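PDB 3V68: DUF2666 domain-containing protein from Pyrococcus furiosus, which is of unknown function but probably binds double-stranded DNA as a member of the DUF2666 family. Local coordinates for residues Phe24-Ile29 with Lys179-Val184; Glu67-Ala72 with Lys111-Ile116; Asn38-Lys43 with Ser169-Ala174; Glu191-Phe196 with Ala226-Ser231. One frame throughout, in Å; residues are numbered along the deposited sequence.

Interaction 1 (Phe24-Ile29 with Lys179-Val184); sequences FTNENI and KDFADV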
loop_
_atom_site.group_PDB
_atom_site.type_symbol
_atom_site.label_atom_id
_atom_site.label_comp_id
_atom_site.label_asym_id
_atom_site.label_seq_id
_atom_site.Cartn_x
_atom_site.Cartn_y
_atom_site.Cartn_z
ATOM N N PHE A 24 19.158 -15.668 -4.219
ATOM C CA PHE A 24 17.731 -15.995 -4.150
ATOM C C PHE A 24 17.339 -16.912 -2.988
ATOM O O PHE A 24 17.036 -18.097 -3.181
ATOM C CB PHE A 24 17.239 -16.562 -5.488
ATOM C CG PHE A 24 17.131 -15.537 -6.575
ATOM C CD1 PHE A 24 15.921 -14.894 -6.819
ATOM C CD2 PHE A 24 18.238 -15.202 -7.351
ATOM C CE1 PHE A 24 15.814 -13.939 -7.825
ATOM C CE2 PHE A 24 18.140 -14.243 -8.357
ATOM C CZ PHE A 24 16.928 -13.612 -8.592
ATOM N N THR A 25 17.337 -16.344 -1.787
ATOM C CA THR A 25 16.795 -17.006 -0.604
ATOM C C THR A 25 15.423 -16.404 -0.313
ATOM O O THR A 25 15.135 -15.280 -0.743
ATOM C CB THR A 25 17.692 -16.795 0.637
ATOM O OG1 THR A 25 17.767 -15.396 0.945
ATOM C CG2 THR A 25 19.109 -17.333 0.400
ATOM N N ASN A 26 14.583 -17.137 0.415
ATOM C CA ASN A 26 13.286 -16.608 0.832
ATOM C C ASN A 26 13.416 -15.313 1.625
ATOM O O ASN A 26 12.615 -14.392 1.434
ATOM C CB ASN A 26 12.496 -17.634 1.638
ATOM C CG ASN A 26 11.967 -18.764 0.785
ATOM O OD1 ASN A 26 11.665 -18.590 -0.401
ATOM N ND2 ASN A 26 11.845 -19.944 1.390
ATOM N N GLU A 27 14.422 -15.243 2.498
ATOM C CA GLU A 27 14.693 -14.026 3.274
ATOM C C GLU A 27 14.962 -12.826 2.364
ATOM O O GLU A 27 14.373 -11.761 2.547
ATOM C CB GLU A 27 15.868 -14.233 4.236
ATOM C CG GLU A 27 16.100 -13.063 5.189
ATOM C CD GLU A 27 17.430 -13.137 5.935
ATOM O OE1 GLU A 27 18.384 -13.779 5.444
ATOM O OE2 GLU A 27 17.525 -12.529 7.018
ATOM N N ASN A 28 15.854 -12.995 1.391
ATOM C CA ASN A 28 16.207 -11.898 0.496
ATOM C C ASN A 28 15.048 -11.483 -0.406
ATOM O O ASN A 28 14.865 -10.298 -0.681
ATOM C CB ASN A 28 17.434 -12.255 -0.347
ATOM C CG ASN A 28 18.710 -12.324 0.473
ATOM O OD1 ASN A 28 18.778 -11.826 1.601
ATOM N ND2 ASN A 28 19.736 -12.950 -0.097
ATOM N N ILE A 29 14.268 -12.463 -0.852
ATOM C CA ILE A 29 13.113 -12.178 -1.700
ATOM C C ILE A 29 12.053 -11.415 -0.909
ATOM O O ILE A 29 11.531 -10.402 -1.385
ATOM C CB ILE A 29 12.529 -13.452 -2.356
ATOM C CG1 ILE A 29 13.566 -14.060 -3.311
ATOM C CG2 ILE A 29 11.229 -13.121 -3.100
ATOM C CD1 ILE A 29 13.228 -15.466 -3.789
ATOM N N LYS A 179 3.724 -13.041 1.815
ATOM C CA LYS A 179 3.193 -14.129 2.632
ATOM C C LYS A 179 3.501 -15.534 2.085
ATOM O O LYS A 179 3.468 -16.510 2.835
ATOM C CB LYS A 179 1.696 -13.948 2.913
ATOM C CG LYS A 179 0.892 -13.340 1.789
ATOM C CD LYS A 179 -0.598 -13.392 2.107
ATOM C CE LYS A 179 -1.439 -12.963 0.915
ATOM N NZ LYS A 179 -1.343 -13.908 -0.242
ATOM N N ASP A 180 3.811 -15.627 0.793
ATOM C CA ASP A 180 4.259 -16.888 0.188
ATOM C C ASP A 180 5.727 -17.165 0.505
ATOM O O ASP A 180 6.086 -18.279 0.909
ATOM C CB ASP A 180 4.057 -16.879 -1.331
ATOM C CG ASP A 180 2.590 -16.899 -1.733
ATOM O OD1 ASP A 180 1.745 -17.375 -0.942
ATOM O OD2 ASP A 180 2.282 -16.449 -2.859
ATOM N N PHE A 181 6.569 -16.154 0.318
ATOM C CA PHE A 181 8.002 -16.306 0.559
ATOM C C PHE A 181 8.354 -16.387 2.037
ATOM O O PHE A 181 9.346 -17.017 2.403
ATOM C CB PHE A 181 8.797 -15.211 -0.156
ATOM C CG PHE A 181 8.812 -15.379 -1.643
ATOM C CD1 PHE A 181 8.001 -14.600 -2.460
ATOM C CD2 PHE A 181 9.607 -16.357 -2.227
ATOM C CE1 PHE A 181 8.006 -14.777 -3.842
ATOM C CE2 PHE A 181 9.615 -16.541 -3.604
ATOM C CZ PHE A 181 8.813 -15.750 -4.412
ATOM N N ALA A 182 7.530 -15.775 2.883
ATOM C CA ALA A 182 7.735 -15.840 4.325
ATOM C C ALA A 182 6.861 -16.895 5.022
ATOM O O ALA A 182 6.843 -16.972 6.253
ATOM C CB ALA A 182 7.540 -14.466 4.949
ATOM N N ASP A 183 6.165 -17.719 4.238
ATOM C CA ASP A 183 5.273 -18.768 4.780
ATOM C C ASP A 183 4.357 -18.239 5.889
ATOM O O ASP A 183 4.312 -18.794 6.991
ATOM C CB ASP A 183 6.070 -19.976 5.300
ATOM C CG ASP A 183 6.654 -20.828 4.191
ATOM O OD1 ASP A 183 7.458 -21.729 4.515
ATOM O OD2 ASP A 183 6.312 -20.617 3.010
ATOM N N VAL A 184 3.653 -17.149 5.594
ATOM C CA VAL A 184 2.679 -16.576 6.520
ATOM C C VAL A 184 1.371 -17.352 6.380
ATOM O O VAL A 184 0.828 -17.461 5.277
ATOM C CB VAL A 184 2.439 -15.071 6.224
ATOM C CG1 VAL A 184 1.256 -14.526 7.015
ATOM C CG2 VAL A 184 3.700 -14.243 6.495
#
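Ile29 lays its CG2 methyl over the ring of Phe181. Ile29 CG2 sits 3.4 Å from the centroid of the Phe181 ring and only 5° off the ring normal, a CH-pi contact over the middle of one face. The six ring carbons lie at nearly equal distances from Ile29 CG2. Ile29 chi1 (-64°) puts CG2 across from the backbone N and over the ring, while the CG1 branch lies beside that N and carries Ile29 CD1 to the rim of the ring, 3.8 Å from Phe181 CE2. Asn26 meets the same ring at its edge. Asn26 OD1 lies in the ring plane, 3.5 Å from Phe181 CD2, and the amide plane is turned 56° from the ring. Asn26 CB also rests 3.3 Å from Phe181 O. No hydrogen bond crosses between the segments.

The contact joins the start of helix 26-43 to the end of helix 160-181. Thr25 is the N-cap of the first helix, and its OG1 accepts from Asn28 N at 3.1 Å. The second helix ends in a Schellman motif with Asp183, at positive phi, as the C-prime residue. Its bond from Val184 N to Lys179 O is 2.8 Å long, whereas the companion from Asp183 N to Asp180 O is weak. Trp146 adds an edge-to-face contact with the Phe181 ring. Tyr143 of strand 136-143 touches both Ile29 and Phe181.

Interaction 2 (Glu67-Ala72 with Lys111-Ile116); sequences EEKLKA and KNELPI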
loop_
_atom_site.group_PDB
_atom_site.type_symbol
_atom_site.label_atom_id
_atom_site.label_comp_id
_atom_site.label_asym_id
_atom_site.label_seq_id
_atom_site.Cartn_x
_atom_site.Cartn_y
_atom_site.Cartn_z
ATOM N N GLU A 67 -6.554 3.954 19.269
ATOM C CA GLU A 67 -7.988 3.669 19.282
ATOM C C GLU A 67 -8.814 4.878 18.852
ATOM O O GLU A 67 -9.792 4.737 18.118
ATOM C CB GLU A 67 -8.438 3.182 20.666
ATOM C CG GLU A 67 -7.874 1.816 21.076
ATOM C CD GLU A 67 -6.491 1.875 21.721
ATOM O OE1 GLU A 67 -5.848 2.947 21.721
ATOM O OE2 GLU A 67 -6.038 0.833 22.236
ATOM N N GLU A 68 -8.402 6.060 19.304
ATOM C CA GLU A 68 -9.073 7.302 18.932
ATOM C C GLU A 68 -8.859 7.638 17.458
ATOM O O GLU A 68 -9.774 8.118 16.787
ATOM C CB GLU A 68 -8.606 8.455 19.821
ATOM C CG GLU A 68 -9.108 8.340 21.248
ATOM C CD GLU A 68 -8.660 9.485 22.130
ATOM O OE1 GLU A 68 -7.438 9.724 22.243
ATOM O OE2 GLU A 68 -9.537 10.132 22.735
ATOM N N LYS A 69 -7.653 7.371 16.962
ATOM C CA LYS A 69 -7.332 7.595 15.556
ATOM C C LYS A 69 -8.164 6.690 14.653
ATOM O O LYS A 69 -8.674 7.135 13.624
ATOM C CB LYS A 69 -5.838 7.402 15.292
ATOM C CG LYS A 69 -4.964 8.496 15.887
ATOM C CD LYS A 69 -3.503 8.261 15.572
ATOM C CE LYS A 69 -2.650 9.435 16.015
ATOM N NZ LYS A 69 -1.202 9.147 15.811
ATOM N N LEU A 70 -8.300 5.425 15.047
ATOM C CA LEU A 70 -9.121 4.472 14.300
ATOM C C LEU A 70 -10.585 4.908 14.236
ATOM O O LEU A 70 -11.202 4.870 13.173
ATOM C CB LEU A 70 -8.987 3.057 14.878
ATOM C CG LEU A 70 -7.609 2.403 14.755
ATOM C CD1 LEU A 70 -7.589 1.062 15.464
ATOM C CD2 LEU A 70 -7.196 2.235 13.300
ATOM N N LYS A 71 -11.131 5.336 15.373
ATOM C CA LYS A 71 -12.491 5.870 15.408
ATOM C C LYS A 71 -12.633 7.090 14.485
ATOM O O LYS A 71 -13.636 7.228 13.783
ATOM C CB LYS A 71 -12.899 6.211 16.846
ATOM C CG LYS A 71 -14.348 6.689 17.008
ATOM C CD LYS A 71 -15.340 5.529 17.059
ATOM C CE LYS A 71 -16.772 6.006 17.287
ATOM N NZ LYS A 71 -16.951 6.723 18.585
ATOM N N ALA A 72 -11.624 7.955 14.468
ATOM C CA ALA A 72 -11.647 9.127 13.598
ATOM C C ALA A 72 -11.623 8.725 12.124
ATOM O O ALA A 72 -12.368 9.268 11.321
ATOM C CB ALA A 72 -10.493 10.058 13.916
ATOM N N LYS A 111 1.092 4.512 10.265
ATOM C CA LYS A 111 2.367 3.812 10.047
ATOM C C LYS A 111 3.351 3.873 11.219
ATOM O O LYS A 111 4.194 2.994 11.358
ATOM C CB LYS A 111 3.038 4.234 8.735
ATOM C CG LYS A 111 3.458 5.685 8.664
ATOM C CD LYS A 111 4.154 5.965 7.345
ATOM C CE LYS A 111 4.854 7.308 7.372
ATOM N NZ LYS A 111 5.460 7.627 6.053
ATOM N N ASN A 112 3.236 4.900 12.055
ATOM C CA ASN A 112 4.051 4.969 13.265
ATOM C C ASN A 112 3.361 4.391 14.503
ATOM O O ASN A 112 3.968 4.329 15.575
ATOM C CB ASN A 112 4.525 6.406 13.525
ATOM C CG ASN A 112 5.436 6.932 12.428
ATOM O OD1 ASN A 112 6.339 6.235 11.959
ATOM N ND2 ASN A 112 5.207 8.175 12.024
ATOM N N GLU A 113 2.106 3.965 14.345
ATOM C CA GLU A 113 1.308 3.370 15.431
ATOM C C GLU A 113 1.228 1.843 15.313
ATOM O O GLU A 113 1.037 1.140 16.309
ATOM C CB GLU A 113 -0.117 3.939 15.427
ATOM C CG GLU A 113 -0.232 5.460 15.572
ATOM C CD GLU A 113 -0.475 5.916 17.002
ATOM O OE1 GLU A 113 -0.915 5.099 17.839
ATOM O OE2 GLU A 113 -0.238 7.108 17.285
ATOM N N LEU A 114 1.357 1.344 14.085
ATOM C CA LEU A 114 1.179 -0.077 13.777
ATOM C C LEU A 114 2.215 -0.546 12.758
ATOM O O LEU A 114 2.779 0.277 12.032
ATOM C CB LEU A 114 -0.229 -0.317 13.221
ATOM C CG LEU A 114 -1.435 -0.233 14.158
ATOM C CD1 LEU A 114 -2.703 -0.135 13.340
ATOM C CD2 LEU A 114 -1.493 -1.437 15.092
ATOM N N PRO A 115 2.475 -1.869 12.691
ATOM C CA PRO A 115 3.372 -2.373 11.655
ATOM C C PRO A 115 2.671 -2.400 10.290
ATOM O O PRO A 115 2.186 -3.445 9.838
ATOM C CB PRO A 115 3.725 -3.780 12.148
ATOM C CG PRO A 115 2.534 -4.199 12.941
ATOM C CD PRO A 115 2.015 -2.946 13.591
ATOM N N ILE A 116 2.615 -1.229 9.665
ATOM C CA ILE A 116 1.953 -1.032 8.379
ATOM C C ILE A 116 2.950 -1.255 7.243
ATOM O O ILE A 116 2.727 -2.084 6.353
ATOM C CB ILE A 116 1.343 0.395 8.286
ATOM C CG1 ILE A 116 0.288 0.632 9.385
ATOM C CG2 ILE A 116 0.782 0.662 6.890
ATOM C CD1 ILE A 116 -0.811 -0.441 9.475
#
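The backbones of helix 66-73 and the loop after helix 91-110 stay well apart, with CA of Lys69 and CA of Glu113 as the nearest pair at 9.6 Å. Two long side chains bridge this distance. Beyond CG the Lys69 chain is fully extended, chi2 to chi4 all near 180°, and this length brings NZ to the loop. Glu113 comes to meet it with a chain bent at chi2 (-96°), and the two side chains cross at about a right angle. Lys69 NZ donates to Glu113 OE2 at 2.7 Å, a hydrogen-bonded salt bridge. The nitrogen approaches from above the carboxylate plane, 41° out of it. Leu70 and Leu114 pack on the same two helices, 202-213 and 219-231, at different residues. Lys69 itself also packs on Ile62 and Ile109.

The pair lies at the surface, and both residues are partly exposed. Water probably screens the attraction in part. The short bond nevertheless ties the helix to the loop through one charged oxygen, and the nearby ammonium group would be expected to favour the ionised form of Glu113.

Interaction 3 (Asn38-Lys43 with Ser169-Ala174); sequences NTVSSK and SINETA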
loop_
_atom_site.group_PDB
_atom_site.type_symbol
_atom_site.label_atom_id
_atom_site.label_comp_id
_atom_site.label_asym_id
_atom_site.label_seq_id
_atom_site.Cartn_x
_atom_site.Cartn_y
_atom_site.Cartn_z
ATOM N N ASN A 38 7.145 -0.755 0.438
ATOM C CA ASN A 38 7.335 0.497 1.175
ATOM C C ASN A 38 7.617 1.668 0.233
ATOM O O ASN A 38 7.083 2.770 0.411
ATOM C CB ASN A 38 8.489 0.361 2.174
ATOM C CG ASN A 38 8.209 -0.653 3.275
ATOM O OD1 ASN A 38 7.060 -1.018 3.539
ATOM N ND2 ASN A 38 9.273 -1.117 3.926
ATOM N N THR A 39 8.437 1.405 -0.779
ATOM C CA THR A 39 8.873 2.424 -1.736
ATOM C C THR A 39 7.730 2.907 -2.618
ATOM O O THR A 39 7.479 4.111 -2.706
ATOM C CB THR A 39 10.039 1.909 -2.593
ATOM O OG1 THR A 39 11.092 1.475 -1.725
ATOM C CG2 THR A 39 10.579 3.010 -3.514
ATOM N N VAL A 40 7.035 1.979 -3.271
ATOM C CA VAL A 40 5.967 2.385 -4.182
ATOM C C VAL A 40 4.797 3.019 -3.433
ATOM O O VAL A 40 4.187 3.974 -3.922
ATOM C CB VAL A 40 5.515 1.258 -5.142
ATOM C CG1 VAL A 40 6.702 0.747 -5.948
ATOM C CG2 VAL A 40 4.833 0.111 -4.398
ATOM N N SER A 41 4.504 2.516 -2.237
ATOM C CA SER A 41 3.410 3.070 -1.435
ATOM C C SER A 41 3.692 4.514 -1.037
ATOM O O SER A 41 2.782 5.341 -1.016
ATOM C CB SER A 41 3.160 2.221 -0.197
ATOM O OG SER A 41 2.666 0.943 -0.555
ATOM N N SER A 42 4.955 4.812 -0.750
ATOM C CA SER A 42 5.360 6.163 -0.354
ATOM C C SER A 42 5.234 7.167 -1.502
ATOM O O SER A 42 5.053 8.364 -1.269
ATOM C CB SER A 42 6.794 6.163 0.189
ATOM O OG SER A 42 7.755 6.098 -0.849
ATOM N N LYS A 43 5.320 6.669 -2.733
ATOM C CA LYS A 43 5.302 7.522 -3.926
ATOM C C LYS A 43 3.930 7.710 -4.564
ATOM O O LYS A 43 3.732 8.654 -5.327
ATOM C CB LYS A 43 6.289 7.007 -4.976
ATOM C CG LYS A 43 7.755 7.157 -4.590
ATOM C CD LYS A 43 8.192 8.618 -4.545
ATOM C CE LYS A 43 9.672 8.727 -4.232
ATOM N NZ LYS A 43 10.104 10.148 -4.124
ATOM N N SER A 169 -0.628 -1.369 -8.145
ATOM C CA SER A 169 -0.627 -2.751 -8.625
ATOM C C SER A 169 0.641 -3.492 -8.206
ATOM O O SER A 169 0.581 -4.651 -7.799
ATOM C CB SER A 169 -0.785 -2.792 -10.147
ATOM O OG SER A 169 -1.010 -4.121 -10.591
ATOM N N ILE A 170 1.785 -2.813 -8.297
ATOM C CA ILE A 170 3.055 -3.389 -7.856
ATOM C C ILE A 170 3.021 -3.648 -6.351
ATOM O O ILE A 170 3.456 -4.703 -5.886
ATOM C CB ILE A 170 4.249 -2.490 -8.242
ATOM C CG1 ILE A 170 4.462 -2.542 -9.757
ATOM C CG2 ILE A 170 5.527 -2.922 -7.504
ATOM C CD1 ILE A 170 5.331 -1.431 -10.308
ATOM N N ASN A 171 2.469 -2.701 -5.594
ATOM C CA ASN A 171 2.328 -2.882 -4.159
ATOM C C ASN A 171 1.486 -4.116 -3.844
ATOM O O ASN A 171 1.825 -4.892 -2.953
ATOM C CB ASN A 171 1.705 -1.639 -3.519
ATOM C CG ASN A 171 1.605 -1.752 -2.014
ATOM O OD1 ASN A 171 0.510 -1.661 -1.438
ATOM N ND2 ASN A 171 2.739 -1.946 -1.364
ATOM N N GLU A 172 0.399 -4.296 -4.590
ATOM C CA GLU A 172 -0.474 -5.451 -4.399
ATOM C C GLU A 172 0.260 -6.762 -4.641
ATOM O O GLU A 172 0.089 -7.710 -3.887
ATOM C CB GLU A 172 -1.721 -5.335 -5.275
ATOM C CG GLU A 172 -2.708 -4.325 -4.719
ATOM C CD GLU A 172 -3.717 -3.846 -5.738
ATOM O OE1 GLU A 172 -3.515 -4.084 -6.951
ATOM O OE2 GLU A 172 -4.712 -3.219 -5.308
ATOM N N THR A 173 1.105 -6.797 -5.667
ATOM C CA THR A 173 1.921 -7.981 -5.931
ATOM C C THR A 173 2.836 -8.276 -4.749
ATOM O O THR A 173 2.933 -9.422 -4.291
ATOM C CB THR A 173 2.753 -7.811 -7.212
ATOM O OG1 THR A 173 1.877 -7.861 -8.344
ATOM C CG2 THR A 173 3.827 -8.906 -7.345
ATOM N N ALA A 174 3.499 -7.234 -4.256
ATOM C CA ALA A 174 4.413 -7.386 -3.133
ATOM C C ALA A 174 3.695 -7.920 -1.900
ATOM O O ALA A 174 4.150 -8.879 -1.289
ATOM C CB ALA A 174 5.120 -6.069 -2.821
#
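Two long helices, 26-43 and 160-181, pack against each other near the centre of the chain, and this contact is part of their shared interface. They run close to antiparallel: the short segments have an angle of 149° between their directions and axes that come within 8.9 Å of each other. The backbones come nearest at Val40 CA and Asn171 CA, 6.4 Å apart. Val40 points at the other helix and splits its two methyls between neighbouring residues. Val40 CG2 rests against Asn171 CB at 3.7 Å. Val40 CG1 meets Ile170 CG2 more loosely, at 4.2 Å, where the two side chains cross at about a right angle. Ile170 continues this apolar layer to Ile137 and Phe139 of strand 136-143, and to Val36 of helix 26-43. Helix 160-181 thus packs on the antiparallel sheet through Ile170.

Beside the methyls lies a polar pair. Chi1 of Asn171 is near trans (-177°), which carries the amide across to Ser41. Ser41 OG is 3.0 Å from Asn171 ND2, but the angle is too poor for a hydrogen bond. The hydroxyl instead bonds to Ser37 O, one turn back in its own helix. Asn171 ND2 has a weak bond to Ser37 OG.

All four touching residues are buried. The interface therefore combines van der Waals packing with polar groups that find partners around Ser37. Ser41 answers its polarity within its own helix, so its close approach to Asn171 adds little directed bonding between the helices.

Interaction 4 (Glu191-Phe196 with Ala226-Ser231); sequences EYFGGF and AREMLS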
loop_
_atom_site.group_PDB
_atom_site.type_symbol
_atom_site.label_atom_id
_atom_site.label_comp_id
_atom_site.label_asym_id
_atom_site.label_seq_id
_atom_site.Cartn_x
_atom_site.Cartn_y
_atom_site.Cartn_z
ATOM N N GLU A 191 -8.858 -16.200 10.672
ATOM C CA GLU A 191 -9.687 -16.839 11.689
ATOM C C GLU A 191 -9.460 -16.265 13.086
ATOM O O GLU A 191 -10.386 -16.171 13.879
ATOM C CB GLU A 191 -9.516 -18.355 11.647
ATOM C CG GLU A 191 -10.157 -18.931 10.397
ATOM C CD GLU A 191 -9.914 -20.404 10.200
ATOM O OE1 GLU A 191 -9.658 -21.128 11.191
ATOM O OE2 GLU A 191 -10.007 -20.846 9.032
ATOM N N TYR A 192 -8.230 -15.838 13.358
ATOM C CA TYR A 192 -7.894 -15.177 14.617
ATOM C C TYR A 192 -8.805 -13.971 14.909
ATOM O O TYR A 192 -9.222 -13.762 16.053
ATOM C CB TYR A 192 -6.424 -14.752 14.567
ATOM C CG TYR A 192 -5.864 -14.129 15.825
ATOM C CD1 TYR A 192 -5.744 -12.747 15.941
ATOM C CD2 TYR A 192 -5.418 -14.924 16.880
ATOM C CE1 TYR A 192 -5.213 -12.164 17.081
ATOM C CE2 TYR A 192 -4.879 -14.349 18.028
ATOM C CZ TYR A 192 -4.784 -12.972 18.120
ATOM O OH TYR A 192 -4.257 -12.395 19.245
ATOM N N PHE A 193 -9.119 -13.195 13.870
ATOM C CA PHE A 193 -9.957 -12.004 14.012
ATOM C C PHE A 193 -11.442 -12.264 13.719
ATOM O O PHE A 193 -12.235 -11.325 13.621
ATOM C CB PHE A 193 -9.418 -10.878 13.119
ATOM C CG PHE A 193 -8.125 -10.290 13.606
ATOM C CD1 PHE A 193 -8.126 -9.347 14.630
ATOM C CD2 PHE A 193 -6.909 -10.677 13.046
ATOM C CE1 PHE A 193 -6.930 -8.795 15.091
ATOM C CE2 PHE A 193 -5.708 -10.121 13.493
ATOM C CZ PHE A 193 -5.718 -9.186 14.520
ATOM N N GLY A 194 -11.808 -13.539 13.583
ATOM C CA GLY A 194 -13.159 -13.928 13.165
ATOM C C GLY A 194 -14.319 -13.536 14.066
ATOM O O GLY A 194 -15.477 -13.582 13.637
ATOM N N GLY A 195 -14.016 -13.147 15.304
ATOM C CA GLY A 195 -15.030 -12.698 16.260
ATOM C C GLY A 195 -15.467 -11.253 16.103
ATOM O O GLY A 195 -16.261 -10.753 16.902
ATOM N N PHE A 196 -14.945 -10.584 15.075
ATOM C CA PHE A 196 -15.260 -9.184 14.779
ATOM C C PHE A 196 -15.744 -9.005 13.344
ATOM O O PHE A 196 -15.239 -9.650 12.419
ATOM C CB PHE A 196 -14.018 -8.310 14.968
ATOM C CG PHE A 196 -13.510 -8.265 16.380
ATOM C CD1 PHE A 196 -12.594 -9.210 16.835
ATOM C CD2 PHE A 196 -13.929 -7.263 17.251
ATOM C CE1 PHE A 196 -12.118 -9.168 18.143
ATOM C CE2 PHE A 196 -13.457 -7.215 18.558
ATOM C CZ PHE A 196 -12.544 -8.168 19.002
ATOM N N ALA A 226 -2.025 -6.868 11.326
ATOM C CA ALA A 226 -2.458 -5.472 11.340
ATOM C C ALA A 226 -3.460 -5.181 10.226
ATOM O O ALA A 226 -4.482 -4.536 10.459
ATOM C CB ALA A 226 -1.265 -4.530 11.256
ATOM N N ARG A 227 -3.174 -5.670 9.023
ATOM C CA ARG A 227 -4.070 -5.470 7.889
ATOM C C ARG A 227 -5.426 -6.131 8.132
ATOM O O ARG A 227 -6.462 -5.545 7.832
ATOM C CB ARG A 227 -3.429 -5.984 6.604
ATOM C CG ARG A 227 -2.388 -5.021 6.063
ATOM C CD ARG A 227 -1.459 -5.683 5.062
ATOM N NE ARG A 227 -0.703 -4.668 4.330
ATOM C CZ ARG A 227 0.351 -4.015 4.815
ATOM N NH1 ARG A 227 0.808 -4.272 6.039
ATOM N NH2 ARG A 227 0.949 -3.099 4.071
ATOM N N GLU A 228 -5.415 -7.346 8.677
ATOM C CA GLU A 228 -6.663 -8.043 8.978
ATOM C C GLU A 228 -7.486 -7.298 10.025
ATOM O O GLU A 228 -8.701 -7.144 9.868
ATOM C CB GLU A 228 -6.398 -9.489 9.410
ATOM C CG GLU A 228 -7.667 -10.329 9.634
ATOM C CD GLU A 228 -8.526 -10.512 8.389
ATOM O OE1 GLU A 228 -8.031 -10.327 7.259
ATOM O OE2 GLU A 228 -9.713 -10.871 8.548
ATOM N N MET A 229 -6.823 -6.824 11.082
ATOM C CA MET A 229 -7.494 -6.052 12.133
ATOM C C MET A 229 -8.160 -4.808 11.547
ATOM O O MET A 229 -9.334 -4.533 11.810
ATOM C CB MET A 229 -6.505 -5.671 13.240
ATOM C CG MET A 229 -7.115 -4.869 14.389
ATOM S SD MET A 229 -7.150 -3.087 14.108
ATOM C CE MET A 229 -5.440 -2.654 14.397
ATOM N N LEU A 230 -7.409 -4.078 10.729
ATOM C CA LEU A 230 -7.926 -2.883 10.058
ATOM C C LEU A 230 -9.089 -3.172 9.107
ATOM O O LEU A 230 -10.020 -2.375 9.010
ATOM C CB LEU A 230 -6.802 -2.142 9.331
ATOM C CG LEU A 230 -5.737 -1.520 10.236
ATOM C CD1 LEU A 230 -4.573 -1.042 9.400
ATOM C CD2 LEU A 230 -6.286 -0.401 11.120
ATOM N N SER A 231 -9.053 -4.322 8.435
ATOM C CA SER A 231 -10.121 -4.693 7.500
ATOM C C SER A 231 -11.482 -4.813 8.193
ATOM O O SER A 231 -12.523 -4.566 7.573
ATOM C CB SER A 231 -9.776 -5.988 6.759
ATOM O OG SER A 231 -10.103 -7.127 7.531
#
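Phe193 turns one ring face to the backbone of helix 219-231. Met229 N lies 4.1 Å above the plane of the Phe193 ring, over its centre, and Met229 CA is on the same face. Met229 CB then reaches the outer part of the ring, 3.7 Å from Phe193 CE1. Glu228 comes at the ring obliquely, from the CD2 side, and brings its CG to 3.5 Å from Phe193 CD2. The two side chains run in opposite senses alongside each other. The carboxylate plane is 46° from the ring plane. Only the aliphatic part of Glu228 touches the ring, while OE2 forms a salt bridge with Lys232.

Phe193 is the first residue after helix 186-192 to leave helical backbone angles, and it starts a type I beta turn that closes with Phe196 N to Phe193 O at 3.2 Å. Phe196, the last residue of the turn, packs on helix 202-213. The opposite face of the Phe193 ring receives Tyr192 CD1, 3.6 Å above its plane and offset toward the rim. Ile208 of helix 202-213 also touches Phe193.

Interactions 1 and 3 lie on the same pair of helices, 26-43 and 160-181, with centres about 17 Å apart. They pair helices from the two DUF2666 ranges. Interaction 3 is nested within the chain loop closed by interaction 1, and interaction 2 within that closed by interaction 3. Interaction 4 follows in series. Interactions 2 and 4 have centres about 15 Å apart and touch directly: Ile116 O probably accepts a hydrogen bond from Arg227 NH1 at 2.9 Å, and Leu70 and Ile116 pack on Leu230. This too joins the two ranges, so the halves of the protein meet both at the central helix pair and around helix 219-231.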